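Local coordinates for Lin2118 protein (Listeria innocua, PDB 3OOU) that probably acts as a DNA-binding transcription factor of the AraC family, the chain being the C-terminal helix-turn-helix part of a longer response regulator, at residues A[8-11]-A[12-16]. Sequence-based numbering, arbitrary orientation. Where two conformers were deposited one is given.
Sequences QNVL and SYITE
Ser-12 meets Gln-8 one helical turn back: its N-H reaches Gln-8 O at 3.0 Å in a fairly straight bond (163° at the hydrogen). The hydroxyl lies close to the same carbonyl, Ser-12 OG standing 3.1 Å from Gln-8 O, because its first torsion sets OG beside the serine's own backbone N and turns it back along the helix. Tyr-13 N bonds Asn-9 O at 2.9 Å, more bent, and the tyrosine CB faces two carbonyl oxygens, 3.3 Å from Asn-9 O and 3.4 Å from Val-10 O. With CG anti to the backbone N (chi1 -161°), the ring swings out from the helix and meets Phe-31 edge-to-face, against helix 24-31. These i to i+4 bonds run through helix 6-17, the first helix of an all-helical AraC-type DNA-binding domain; its Val-10, Leu-11 and Ile-14 are directed at helices 35-46 and 50-68, where Val-10 touches Leu-38, Leu-11 touches Phe-42 and Ile-14 touches Phe-50. Ile-14 N donates to Val-10 O at 3.0 Å. In the same residue CG1 sits in front of the Val-10 oxygen, off to one side of the C=O direction, and the chain goes on to CD1, which comes within 4.4 Å of Val-10 CG1, a loose apolar contact between two buried residues. Thr-15 repeats the backward turn of a hydroxyl: in one of two conformers its OG1 reaches Leu-11 O at 3.4 Å, a weak and doubtful bond, and the threonine side chain, with the same caution, touches Tyr-57 of helix 50-68.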
loop_
_atom_site.group_PDB
_atom_site.type_symbol
_atom_site.label_atom_id
_atom_site.label_comp_id
_atom_site.label_asym_id
_atom_site.label_seq_id
_atom_site.Cartn_x
_atom_site.Cartn_y
_atom_site.Cartn_z
ATOM N N GLN A 8 2.455 -15.610 6.044
ATOM C CA GLN A 8 3.839 -15.300 5.680
ATOM C C GLN A 8 4.002 -15.106 4.176
ATOM O O GLN A 8 4.678 -14.178 3.740
ATOM C CB GLN A 8 4.790 -16.387 6.167
ATOM C CG GLN A 8 4.934 -16.446 7.667
ATOM C CD GLN A 8 5.810 -17.594 8.109
ATOM O OE1 GLN A 8 6.808 -17.913 7.463
ATOM N NE2 GLN A 8 5.446 -18.217 9.220
ATOM N N ASN A 9 3.379 -15.983 3.390
ATOM C CA ASN A 9 3.438 -15.887 1.933
ATOM C C ASN A 9 2.823 -14.602 1.378
ATOM O O ASN A 9 3.365 -13.992 0.456
ATOM C CB ASN A 9 2.794 -17.116 1.284
ATOM C CG ASN A 9 3.605 -18.378 1.500
ATOM O OD1 ASN A 9 4.835 -18.343 1.519
ATOM N ND2 ASN A 9 2.917 -19.504 1.657
ATOM N N VAL A 10 1.696 -14.195 1.958
ATOM C CA VAL A 10 1.027 -12.950 1.596
ATOM C C VAL A 10 1.872 -11.732 1.949
ATOM O O VAL A 10 2.029 -10.826 1.129
ATOM C CB VAL A 10 -0.370 -12.863 2.263
ATOM C CG1 VAL A 10 -0.957 -11.453 2.162
ATOM C CG2 VAL A 10 -1.305 -13.880 1.631
ATOM N N LEU A 11 2.426 -11.721 3.163
ATOM C CA LEU A 11 3.265 -10.614 3.600
ATOM C C LEU A 11 4.471 -10.453 2.683
ATOM O O LEU A 11 4.796 -9.341 2.276
ATOM C CB LEU A 11 3.700 -10.783 5.061
ATOM C CG LEU A 11 2.615 -10.660 6.138
ATOM C CD1 LEU A 11 3.148 -11.096 7.491
ATOM C CD2 LEU A 11 2.045 -9.242 6.214
ATOM N N SER A 12 5.113 -11.572 2.343
ATOM C CA SER A 12 6.260 -11.548 1.441
ATOM C C SER A 12 5.859 -11.111 0.028
ATOM O O SER A 12 6.576 -10.346 -0.613
ATOM C CB SER A 12 6.968 -12.906 1.434
ATOM O OG SER A 12 7.485 -13.198 2.726
ATOM N N TYR A 13 4.702 -11.585 -0.435
ATOM C CA TYR A 13 4.155 -11.195 -1.739
ATOM C C TYR A 13 3.958 -9.682 -1.878
ATOM O O TYR A 13 4.272 -9.103 -2.921
ATOM C CB TYR A 13 2.823 -11.905 -1.990
ATOM C CG TYR A 13 2.400 -11.933 -3.440
ATOM C CD1 TYR A 13 2.795 -12.978 -4.276
ATOM C CD2 TYR A 13 1.597 -10.925 -3.976
ATOM C CE1 TYR A 13 2.407 -13.019 -5.607
ATOM C CE2 TYR A 13 1.195 -10.958 -5.312
ATOM C CZ TYR A 13 1.608 -12.011 -6.118
ATOM O OH TYR A 13 1.227 -12.058 -7.441
ATOM N N ILE A 14 3.429 -9.054 -0.829
ATOM C CA ILE A 14 3.255 -7.596 -0.809
ATOM C C ILE A 14 4.572 -6.872 -1.108
ATOM O O ILE A 14 4.593 -5.956 -1.924
ATOM C CB ILE A 14 2.599 -7.101 0.513
ATOM C CG1 ILE A 14 1.133 -7.556 0.573
ATOM C CG2 ILE A 14 2.706 -5.569 0.648
ATOM C CD1 ILE A 14 0.444 -7.342 1.915
ATOM N N THR A 15 5.669 -7.313 -0.483
ATOM C CA THR A 15 6.990 -6.705 -0.673
ATOM C C THR A 15 7.469 -6.779 -2.129
ATOM O O THR A 15 8.137 -5.869 -2.626
ATOM C CB THR A 15 8.035 -7.364 0.267
ATOM O OG1 THR A 15 7.535 -7.365 1.611
ATOM C CG2 THR A 15 9.363 -6.623 0.226
ATOM N N GLU A 16 7.134 -7.878 -2.803
ATOM C CA GLU A 16 7.540 -8.102 -4.194
ATOM C C GLU A 16 6.684 -7.350 -5.209
ATOM O O GLU A 16 7.152 -7.032 -6.307
ATOM C CB GLU A 16 7.467 -9.593 -4.536
ATOM C CG GLU A 16 8.018 -10.526 -3.478
ATOM C CD GLU A 16 9.396 -11.051 -3.807
ATOM O OE1 GLU A 16 10.005 -10.585 -4.797
ATOM O OE2 GLU A 16 9.871 -11.944 -3.070
#